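Local coordinates for protein endo-1,4-beta-mannanase (Eisenia fetida, PDB 5Y6T) that probably hydrolyses internal beta-1,4-mannosidic linkages of mannans, as a cold-adapted endo-mannanase of glycoside hydrolase family 5, at residues E231-W240 with S277-N288; N180-L188 with R241-A252. All blocks are in the same frame, centred on the assembly; numbering follows the deposited sequence. Where two conformers were deposited one is given.

Interaction 1 of 2, residues E231-W240 with S277-N288; sequences ERAQTDQFGW and SSPLLVPNSQYN
Thr235 and Tyr287 bring the two loops closest, their CA atoms 5.6 Å apart, while Glu231 faces Ser278 and Phe238 faces Ser277 at wider spacing; a type I' turn from Gln237 to Trp240 folds the first loop back. Ser277 links both ends of 231-240. Its OG donates to Glu231 OE2 at 2.5 Å, reaching the anti lone pair of the carboxylate, and accepts from Trp240 NE1 at 2.9 Å, in the indole plane and nearly straight (163°). Glu231 reaches it through a chain bent at chi2, and OE2 also has a hydrogen bond with Thr275 OG1. A leucine in place of Glu231 would probably leave the Ser277 hydroxyl, still held by the indole N-H, without the acceptor for its proton. Both segments belong to loops that follow neighbouring parallel strands, 223-228 and 262-266, of the beta/alpha barrel expected of family 5, so the contact joins successive loops beyond the strand ends. Phe238 lies with one face against Ser277 CB, a CH-pi contact 3.9 Å from the ring centroid. The Phe238 and Tyr287 rings meet obliquely, planes 71° apart, with Phe238 CE2 3.7 Å from Tyr287 CD1. Tyr287 OH donates to Ser277 O at 2.5 Å, a bond within 277-288 that holds the ring at this place. Thr235 OG1, placed anti to the backbone N (chi1 -177°), donates to Tyr287 O at 3.0 Å on an in-plane lone pair and accepts from Gln237 N in an ST turn; a water bridges Tyr287 O to Asp236 N.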
loop_
_atom_site.group_PDB
_atom_site.type_symbol
_atom_site.label_atom_id
_atom_site.label_comp_id
_atom_site.label_asym_id
_atom_site.label_seq_id
_atom_site.Cartn_x
_atom_site.Cartn_y
_atom_site.Cartn_z
ATOM N N GLU A 231 -0.761 -0.371 13.792
ATOM C CA GLU A 231 -0.023 -1.558 14.128
ATOM C C GLU A 231 -0.945 -2.655 14.629
ATOM O O GLU A 231 -0.519 -3.805 14.685
ATOM C CB GLU A 231 1.048 -1.262 15.200
ATOM C CG GLU A 231 0.457 -0.884 16.583
ATOM C CD GLU A 231 0.155 0.616 16.766
ATOM O OE1 GLU A 231 0.014 1.360 15.767
ATOM O OE2 GLU A 231 -0.037 0.978 17.967
ATOM N N ARG A 232 -2.179 -2.303 15.065
ATOM C CA ARG A 232 -3.029 -3.225 15.753
ATOM C C ARG A 232 -3.437 -4.442 14.952
ATOM O O ARG A 232 -3.881 -5.441 15.530
ATOM C CB ARG A 232 -4.299 -2.530 16.238
ATOM C CG ARG A 232 -4.082 -1.358 17.189
ATOM C CD ARG A 232 -5.473 -0.870 17.560
ATOM N NE ARG A 232 -5.498 0.399 18.287
ATOM C CZ ARG A 232 -5.457 1.629 17.771
ATOM N NH1 ARG A 232 -5.242 1.866 16.485
ATOM N NH2 ARG A 232 -5.564 2.666 18.622
ATOM N N ALA A 233 -3.328 -4.376 13.607
ATOM C CA ALA A 233 -3.615 -5.503 12.759
ATOM C C ALA A 233 -2.420 -6.176 12.069
ATOM O O ALA A 233 -2.624 -7.088 11.234
ATOM C CB ALA A 233 -4.623 -5.054 11.710
ATOM N N GLN A 234 -1.192 -5.766 12.433
ATOM C CA GLN A 234 -0.004 -6.314 11.803
ATOM C C GLN A 234 1.093 -6.651 12.776
ATOM O O GLN A 234 2.260 -6.568 12.451
ATOM C CB GLN A 234 0.466 -5.396 10.691
ATOM C CG GLN A 234 -0.288 -5.672 9.409
ATOM C CD GLN A 234 0.252 -5.030 8.137
ATOM O OE1 GLN A 234 1.437 -4.965 7.954
ATOM N NE2 GLN A 234 -0.659 -4.680 7.191
ATOM N N THR A 235 0.708 -7.014 14.006
ATOM C CA THR A 235 1.724 -7.563 14.929
ATOM C C THR A 235 0.976 -8.521 15.881
ATOM O O THR A 235 -0.136 -8.176 16.278
ATOM C CB THR A 235 2.590 -6.515 15.678
ATOM O OG1 THR A 235 3.577 -7.160 16.475
ATOM C CG2 THR A 235 1.791 -5.571 16.600
ATOM N N ASP A 236 1.645 -9.608 16.277
ATOM C CA ASP A 236 1.164 -10.462 17.380
ATOM C C ASP A 236 1.747 -10.028 18.740
ATOM O O ASP A 236 1.478 -10.659 19.784
ATOM C CB ASP A 236 1.457 -11.931 17.016
ATOM C CG ASP A 236 0.676 -12.348 15.830
ATOM O OD1 ASP A 236 -0.539 -12.161 15.918
ATOM O OD2 ASP A 236 1.252 -12.807 14.827
ATOM N N GLN A 237 2.516 -8.946 18.758
ATOM C CA GLN A 237 3.058 -8.388 19.976
ATOM C C GLN A 237 2.131 -7.258 20.460
ATOM O O GLN A 237 1.148 -6.915 19.796
ATOM C CB GLN A 237 4.461 -7.829 19.740
ATOM C CG GLN A 237 5.503 -8.923 19.385
ATOM C CD GLN A 237 5.747 -9.942 20.481
ATOM O OE1 GLN A 237 5.885 -11.158 20.236
ATOM N NE2 GLN A 237 5.849 -9.464 21.673
ATOM N N PHE A 238 2.398 -6.766 21.668
ATOM C CA PHE A 238 1.691 -5.629 22.265
ATOM C C PHE A 238 0.192 -5.847 22.475
ATOM O O PHE A 238 -0.570 -4.876 22.610
ATOM C CB PHE A 238 1.892 -4.324 21.436
ATOM C CG PHE A 238 3.307 -3.865 21.308
ATOM C CD1 PHE A 238 3.924 -3.166 22.363
ATOM C CD2 PHE A 238 4.015 -4.078 20.156
ATOM C CE1 PHE A 238 5.232 -2.734 22.238
ATOM C CE2 PHE A 238 5.306 -3.615 20.002
ATOM C CZ PHE A 238 5.919 -2.955 21.056
ATOM N N GLY A 239 -0.229 -7.105 22.509
ATOM C CA GLY A 239 -1.643 -7.428 22.658
ATOM C C GLY A 239 -2.443 -7.378 21.402
ATOM O O GLY A 239 -3.678 -7.502 21.407
ATOM N N TRP A 240 -1.768 -7.168 20.269
ATOM C CA TRP A 240 -2.433 -7.029 18.984
ATOM C C TRP A 240 -2.501 -8.344 18.245
ATOM O O TRP A 240 -2.124 -9.371 18.797
ATOM C CB TRP A 240 -1.792 -5.926 18.114
ATOM C CG TRP A 240 -1.688 -4.576 18.834
ATOM C CD1 TRP A 240 -0.541 -3.839 18.965
ATOM C CD2 TRP A 240 -2.723 -3.831 19.495
ATOM N NE1 TRP A 240 -0.814 -2.678 19.647
ATOM C CE2 TRP A 240 -2.136 -2.659 20.004
ATOM C CE3 TRP A 240 -4.126 -4.024 19.675
ATOM C CZ2 TRP A 240 -2.861 -1.690 20.716
ATOM C CZ3 TRP A 240 -4.844 -3.037 20.373
ATOM C CH2 TRP A 240 -4.206 -1.883 20.871
ATOM N N SER A 277 2.401 1.765 21.094
ATOM C CA SER A 277 2.934 0.757 20.212
ATOM C C SER A 277 2.999 1.241 18.711
ATOM O O SER A 277 3.252 0.425 17.819
ATOM C CB SER A 277 2.096 -0.524 20.316
ATOM O OG SER A 277 0.727 -0.229 20.062
ATOM N N SER A 278 2.812 2.549 18.506
ATOM C CA SER A 278 2.965 3.173 17.192
ATOM C C SER A 278 4.332 2.869 16.621
ATOM O O SER A 278 5.349 2.979 17.372
ATOM C CB SER A 278 2.840 4.691 17.295
ATOM O OG SER A 278 3.174 5.280 16.039
ATOM N N PRO A 279 4.397 2.603 15.291
ATOM C CA PRO A 279 5.706 2.392 14.712
ATOM C C PRO A 279 6.599 3.598 14.699
ATOM O O PRO A 279 7.835 3.434 14.506
ATOM C CB PRO A 279 5.412 1.874 13.311
ATOM C CG PRO A 279 4.055 2.450 12.954
ATOM C CD PRO A 279 3.322 2.419 14.279
ATOM N N LEU A 280 6.041 4.786 14.903
ATOM C CA LEU A 280 6.917 5.939 15.119
ATOM C C LEU A 280 7.442 6.097 16.557
ATOM O O LEU A 280 8.348 6.908 16.790
ATOM C CB LEU A 280 6.204 7.195 14.688
ATOM C CG LEU A 280 6.060 7.417 13.187
ATOM C CD1 LEU A 280 5.161 8.597 12.913
ATOM C CD2 LEU A 280 7.420 7.647 12.513
ATOM N N LEU A 281 7.018 5.205 17.454
ATOM C CA LEU A 281 7.454 5.212 18.868
ATOM C C LEU A 281 8.231 4.020 19.315
ATOM O O LEU A 281 8.891 4.049 20.381
ATOM C CB LEU A 281 6.245 5.399 19.786
ATOM C CG LEU A 281 5.769 6.853 20.004
ATOM C CD1 LEU A 281 5.281 7.510 18.748
ATOM C CD2 LEU A 281 4.709 6.879 21.102
ATOM N N VAL A 282 8.121 2.897 18.576
ATOM C CA VAL A 282 8.823 1.668 18.916
ATOM C C VAL A 282 9.668 1.264 17.729
ATOM O O VAL A 282 9.310 1.566 16.565
ATOM C CB VAL A 282 7.881 0.533 19.309
ATOM C CG1 VAL A 282 6.964 0.946 20.466
ATOM C CG2 VAL A 282 7.076 0.036 18.128
ATOM N N PRO A 283 10.787 0.599 17.981
ATOM C CA PRO A 283 11.585 0.019 16.895
ATOM C C PRO A 283 10.909 -1.183 16.277
ATOM O O PRO A 283 10.172 -1.901 16.946
ATOM C CB PRO A 283 12.893 -0.327 17.552
ATOM C CG PRO A 283 12.548 -0.545 18.979
ATOM C CD PRO A 283 11.354 0.292 19.315
ATOM N N ASN A 284 11.068 -1.345 14.975
ATOM C CA ASN A 284 10.358 -2.374 14.209
ATOM C C ASN A 284 10.653 -3.801 14.808
ATOM O O ASN A 284 9.828 -4.692 14.743
ATOM C CB ASN A 284 10.772 -2.331 12.776
ATOM C CG ASN A 284 10.050 -3.353 11.958
ATOM O OD1 ASN A 284 8.843 -3.492 12.069
ATOM N ND2 ASN A 284 10.768 -4.118 11.234
ATOM N N SER A 285 11.860 -4.007 15.343
ATOM C CA SER A 285 12.153 -5.325 15.939
ATOM C C SER A 285 11.190 -5.758 17.033
ATOM O O SER A 285 10.919 -6.967 17.175
ATOM C CB SER A 285 13.584 -5.388 16.442
ATOM O OG SER A 285 14.475 -5.562 15.360
ATOM N N GLN A 286 10.634 -4.810 17.789
ATOM C CA GLN A 286 9.662 -5.170 18.835
ATOM C C GLN A 286 8.403 -5.788 18.308
ATOM O O GLN A 286 7.732 -6.471 19.063
ATOM C CB GLN A 286 9.386 -3.986 19.736
ATOM C CG GLN A 286 10.608 -3.686 20.602
ATOM C CD GLN A 286 10.447 -2.536 21.526
ATOM O OE1 GLN A 286 9.381 -1.922 21.591
ATOM N NE2 GLN A 286 11.506 -2.231 22.249
ATOM N N TYR A 287 8.079 -5.585 17.029
ATOM C CA TYR A 287 6.948 -6.243 16.450
ATOM C C TYR A 287 7.168 -7.728 16.154
ATOM O O TYR A 287 6.183 -8.474 15.870
ATOM C CB TYR A 287 6.464 -5.545 15.172
ATOM C CG TYR A 287 5.985 -4.141 15.352
ATOM C CD1 TYR A 287 5.005 -3.867 16.291
ATOM C CD2 TYR A 287 6.463 -3.122 14.576
ATOM C CE1 TYR A 287 4.534 -2.555 16.469
ATOM C CE2 TYR A 287 5.985 -1.831 14.701
ATOM C CZ TYR A 287 5.027 -1.556 15.638
ATOM O OH TYR A 287 4.579 -0.229 15.760
ATOM N N ASN A 288 8.426 -8.157 16.170
ATOM C CA ASN A 288 8.847 -9.546 15.919
ATOM C C ASN A 288 8.179 -10.171 14.651
ATOM O O ASN A 288 7.447 -11.200 14.706
ATOM C CB ASN A 288 8.566 -10.445 17.127
ATOM C CG ASN A 288 9.338 -11.731 16.998
ATOM O OD1 ASN A 288 10.357 -11.763 16.313
ATOM N ND2 ASN A 288 8.774 -12.801 17.510
HETATM O O HOH W 1 4.341 -10.436 15.599
#

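Interaction 2 of 2, residues N180-L188 with R241-A252; sequences NPCFDTQPL and RNYYTDNCLIDA
Arg241 runs from its CB, 4.1 Å from Pro187 CG, to a guanidinium at Asp184. Its CG rests over a face of the Tyr243 ring. CD approaches Pro181 O at 3.1 Å, and the bend at chi3 (-68°) turns the guanidinium between two prolines, Pro181 CB over one face and Pro187 CG over the opposite one. NE passes 3.4 Å from Pro181 O, at an angle too poor for a hydrogen bond, and NH2 lies nearest Pro181 CB. Arg241 NH1 donates to Asp184 O at 3.0 Å, in the guanidinium plane but from above the carbonyl plane, and forms a long, weak salt bridge to Asp184 OD1. Tyr243 OH grips the same Asp184 O at 2.7 Å, on an in-plane lone pair. Farther along, the Cys182-Cys248 disulfide (chi3 -75°) ties the loop covalently to the first turn of the helix, where Thr245 is the N-cap, its OG1 accepting from Cys248 N. Asn180 ND2 adds a nearly straight bond (174°) to Asp251 OD2. The loop thus lies against helix 246-253, while Phe183 and Tyr243 also touch helix 201-218, whose Gln205 NE2 is hydrogen-bonded to Cys182 O and Tyr243 O, and Tyr244 packs on strand 223-228.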
loop_
_atom_site.group_PDB
_atom_site.type_symbol
_atom_site.label_atom_id
_atom_site.label_comp_id
_atom_site.label_asym_id
_atom_site.label_seq_id
_atom_site.Cartn_x
_atom_site.Cartn_y
_atom_site.Cartn_z
ATOM N N ASN A 180 -11.526 -19.336 15.140
ATOM C CA ASN A 180 -10.255 -19.282 14.418
ATOM C C ASN A 180 -9.612 -17.937 14.745
ATOM O O ASN A 180 -10.163 -16.885 14.468
ATOM C CB ASN A 180 -10.451 -19.438 12.928
ATOM C CG ASN A 180 -9.156 -19.529 12.172
ATOM O OD1 ASN A 180 -8.132 -18.949 12.563
ATOM N ND2 ASN A 180 -9.177 -20.310 11.125
ATOM N N PRO A 181 -8.446 -17.951 15.413
ATOM C CA PRO A 181 -7.926 -16.624 15.847
ATOM C C PRO A 181 -7.622 -15.708 14.679
ATOM O O PRO A 181 -7.678 -14.503 14.821
ATOM C CB PRO A 181 -6.616 -16.973 16.603
ATOM C CG PRO A 181 -6.590 -18.433 16.750
ATOM C CD PRO A 181 -7.629 -19.077 15.878
ATOM N N CYS A 182 -7.326 -16.256 13.530
ATOM C CA CYS A 182 -7.088 -15.450 12.329
ATOM C C CYS A 182 -8.262 -14.547 11.974
ATOM O O CYS A 182 -8.063 -13.464 11.363
ATOM C CB CYS A 182 -6.751 -16.305 11.113
ATOM S SG CYS A 182 -5.039 -16.914 11.131
ATOM N N PHE A 183 -9.476 -14.982 12.363
ATOM C CA PHE A 183 -10.738 -14.264 11.994
ATOM C C PHE A 183 -11.328 -13.512 13.166
ATOM O O PHE A 183 -12.270 -12.770 13.005
ATOM C CB PHE A 183 -11.770 -15.288 11.455
ATOM C CG PHE A 183 -11.265 -16.171 10.386
ATOM C CD1 PHE A 183 -10.202 -15.858 9.568
ATOM C CD2 PHE A 183 -11.874 -17.384 10.188
ATOM C CE1 PHE A 183 -9.744 -16.730 8.617
ATOM C CE2 PHE A 183 -11.451 -18.264 9.210
ATOM C CZ PHE A 183 -10.337 -17.946 8.444
ATOM N N ASP A 184 -10.738 -13.665 14.323
ATOM C CA ASP A 184 -11.229 -13.098 15.563
ATOM C C ASP A 184 -10.689 -11.678 15.612
ATOM O O ASP A 184 -9.484 -11.456 15.598
ATOM C CB ASP A 184 -10.749 -13.961 16.732
ATOM C CG ASP A 184 -11.141 -13.370 18.080
ATOM O OD1 ASP A 184 -10.810 -12.207 18.336
ATOM O OD2 ASP A 184 -11.759 -14.107 18.886
ATOM N N THR A 185 -11.581 -10.691 15.702
ATOM C CA THR A 185 -11.226 -9.288 15.800
ATOM C C THR A 185 -11.394 -8.606 17.191
ATOM O O THR A 185 -11.433 -7.394 17.274
ATOM C CB THR A 185 -11.945 -8.429 14.753
ATOM O OG1 THR A 185 -13.353 -8.567 14.938
ATOM C CG2 THR A 185 -11.579 -8.885 13.309
ATOM N N GLN A 186 -11.422 -9.414 18.237
ATOM C CA GLN A 186 -11.426 -8.880 19.603
ATOM C C GLN A 186 -10.199 -8.005 19.869
ATOM O O GLN A 186 -10.330 -6.965 20.501
ATOM C CB GLN A 186 -11.656 -9.952 20.665
ATOM C CG GLN A 186 -13.043 -10.557 20.608
ATOM C CD GLN A 186 -14.159 -9.587 20.940
ATOM O OE1 GLN A 186 -13.950 -8.374 21.075
ATOM N NE2 GLN A 186 -15.380 -10.123 21.087
ATOM N N PRO A 187 -9.040 -8.325 19.309
ATOM C CA PRO A 187 -7.929 -7.336 19.534
ATOM C C PRO A 187 -8.124 -5.944 18.960
ATOM O O PRO A 187 -7.450 -5.026 19.377
ATOM C CB PRO A 187 -6.709 -8.029 18.888
ATOM C CG PRO A 187 -7.060 -9.481 18.932
ATOM C CD PRO A 187 -8.545 -9.537 18.681
ATOM N N LEU A 188 -9.047 -5.799 18.019
ATOM C CA LEU A 188 -9.459 -4.546 17.481
ATOM C C LEU A 188 -10.645 -3.870 18.190
ATOM O O LEU A 188 -11.045 -2.789 17.778
ATOM C CB LEU A 188 -9.799 -4.671 15.957
ATOM C CG LEU A 188 -8.684 -5.316 15.134
ATOM C CD1 LEU A 188 -8.994 -5.343 13.644
ATOM C CD2 LEU A 188 -7.303 -4.656 15.378
ATOM N N ARG A 241 -2.938 -8.362 16.991
ATOM C CA ARG A 241 -2.843 -9.553 16.182
ATOM C C ARG A 241 -2.411 -9.178 14.760
ATOM O O ARG A 241 -2.800 -8.128 14.224
ATOM C CB ARG A 241 -4.223 -10.232 16.134
ATOM C CG ARG A 241 -4.314 -11.453 15.188
ATOM C CD ARG A 241 -5.529 -12.328 15.473
ATOM N NE ARG A 241 -5.370 -12.967 16.773
ATOM C CZ ARG A 241 -6.308 -13.099 17.719
ATOM N NH1 ARG A 241 -7.518 -12.685 17.514
ATOM N NH2 ARG A 241 -6.008 -13.646 18.883
ATOM N N ASN A 242 -1.687 -10.052 14.137
ATOM C CA ASN A 242 -1.297 -9.886 12.740
ATOM C C ASN A 242 -2.196 -10.678 11.790
ATOM O O ASN A 242 -2.118 -11.920 11.702
ATOM C CB ASN A 242 0.181 -10.235 12.536
ATOM C CG ASN A 242 0.679 -9.865 11.154
ATOM O OD1 ASN A 242 -0.072 -9.569 10.248
ATOM N ND2 ASN A 242 1.982 -9.861 11.003
ATOM N N TYR A 243 -3.096 -9.965 11.137
ATOM C CA TYR A 243 -4.128 -10.570 10.319
ATOM C C TYR A 243 -3.657 -10.900 8.931
ATOM O O TYR A 243 -4.369 -11.541 8.190
ATOM C CB TYR A 243 -5.336 -9.659 10.272
ATOM C CG TYR A 243 -5.992 -9.592 11.561
ATOM C CD1 TYR A 243 -6.891 -10.589 11.978
ATOM C CD2 TYR A 243 -5.768 -8.512 12.417
ATOM C CE1 TYR A 243 -7.461 -10.517 13.212
ATOM C CE2 TYR A 243 -6.357 -8.437 13.692
ATOM C CZ TYR A 243 -7.233 -9.456 14.073
ATOM O OH TYR A 243 -7.823 -9.396 15.324
ATOM N N TYR A 244 -2.416 -10.554 8.584
ATOM C CA TYR A 244 -1.995 -10.678 7.175
ATOM C C TYR A 244 -0.731 -11.534 7.045
ATOM O O TYR A 244 -0.021 -11.475 6.050
ATOM C CB TYR A 244 -1.795 -9.263 6.536
ATOM C CG TYR A 244 -3.010 -8.407 6.768
ATOM C CD1 TYR A 244 -4.130 -8.586 6.034
ATOM C CD2 TYR A 244 -3.078 -7.544 7.858
ATOM C CE1 TYR A 244 -5.301 -7.892 6.302
ATOM C CE2 TYR A 244 -4.217 -6.803 8.087
ATOM C CZ TYR A 244 -5.331 -6.972 7.309
ATOM O OH TYR A 244 -6.499 -6.230 7.598
ATOM N N THR A 245 -0.523 -12.381 8.045
ATOM C CA THR A 245 0.493 -13.416 7.957
ATOM C C THR A 245 0.153 -14.398 6.872
ATOM O O THR A 245 -0.992 -14.532 6.474
ATOM C CB THR A 245 0.614 -14.190 9.270
ATOM O OG1 THR A 245 -0.626 -14.844 9.524
ATOM C CG2 THR A 245 0.957 -13.235 10.441
ATOM N N ASP A 246 1.161 -15.152 6.424
ATOM C CA ASP A 246 0.942 -16.203 5.420
ATOM C C ASP A 246 -0.111 -17.164 5.907
ATOM O O ASP A 246 -1.036 -17.494 5.185
ATOM C CB ASP A 246 2.213 -16.993 5.144
ATOM C CG ASP A 246 3.324 -16.165 4.564
ATOM O OD1 ASP A 246 3.264 -14.931 4.402
ATOM O OD2 ASP A 246 4.316 -16.778 4.187
ATOM N N ASN A 247 -0.022 -17.555 7.182
ATOM C CA ASN A 247 -0.959 -18.528 7.662
ATOM C C ASN A 247 -2.394 -17.973 7.676
ATOM O O ASN A 247 -3.267 -18.675 7.216
ATOM C CB ASN A 247 -0.599 -19.017 9.058
ATOM C CG ASN A 247 -1.557 -20.052 9.546
ATOM O OD1 ASN A 247 -1.494 -21.217 9.131
ATOM N ND2 ASN A 247 -2.498 -19.633 10.374
ATOM N N CYS A 248 -2.606 -16.739 8.121
ATOM C CA CYS A 248 -3.985 -16.185 8.135
ATOM C C CYS A 248 -4.558 -15.992 6.720
ATOM O O CYS A 248 -5.781 -16.213 6.541
ATOM C CB CYS A 248 -4.093 -14.958 8.978
ATOM S SG CYS A 248 -3.864 -15.257 10.746
ATOM N N LEU A 249 -3.777 -15.441 5.803
ATOM C CA LEU A 249 -4.239 -15.187 4.392
ATOM C C LEU A 249 -4.563 -16.495 3.717
ATOM O O LEU A 249 -5.599 -16.648 3.119
ATOM C CB LEU A 249 -3.239 -14.447 3.566
ATOM C CG LEU A 249 -3.043 -12.998 4.022
ATOM C CD1 LEU A 249 -2.126 -12.239 3.138
ATOM C CD2 LEU A 249 -4.376 -12.254 4.098
ATOM N N ILE A 250 -3.707 -17.485 3.884
ATOM C CA ILE A 250 -3.998 -18.814 3.308
ATOM C C ILE A 250 -5.177 -19.500 3.967
ATOM O O ILE A 250 -6.011 -20.121 3.256
ATOM C CB ILE A 250 -2.746 -19.735 3.322
ATOM C CG1 ILE A 250 -1.614 -19.167 2.458
ATOM C CG2 ILE A 250 -3.072 -21.105 2.695
ATOM C CD1 ILE A 250 -0.234 -19.711 2.717
ATOM N N ASP A 251 -5.304 -19.378 5.292
ATOM C CA ASP A 251 -6.437 -19.960 6.018
ATOM C C ASP A 251 -7.750 -19.378 5.486
ATOM O O ASP A 251 -8.718 -20.127 5.170
ATOM C CB ASP A 251 -6.317 -19.747 7.494
ATOM C CG ASP A 251 -7.115 -20.759 8.288
ATOM O OD1 ASP A 251 -7.900 -21.478 7.637
ATOM O OD2 ASP A 251 -6.969 -20.795 9.532
ATOM N N ALA A 252 -7.739 -18.089 5.198
ATOM C CA ALA A 252 -8.940 -17.393 4.705
ATOM C C ALA A 252 -9.278 -17.670 3.269
ATOM O O ALA A 252 -10.474 -17.854 2.956
ATOM C CB ALA A 252 -8.767 -15.892 4.940
HETATM O O HOH W 2 -8.886 -12.788 20.526
#

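In the fold
Interactions 1 and 2 share the connection between strand 223-228 and helix 246-253: 231-240 runs directly into 241-252. Both mix core and surface: in interaction 1 Glu231, Thr235 and Ser277 are buried while Gln237, Phe238 and Gln286 lie exposed; in interaction 2 the disulfide and Tyr243 are buried, Pro181 and Asp251 exposed. Interaction 1 pairs the connection with the next loop, 277-288, through a carboxylate, an indole N-H and hydroxyls, with aromatic packing; interaction 2 pairs it with the earlier loop, 180-188, adding a disulfide and an arginine-aspartate pair. The two contacts meet where Ala233 O lies 2.9 Å from Tyr243 N, while the Trp240 indole packs against Pro187 O.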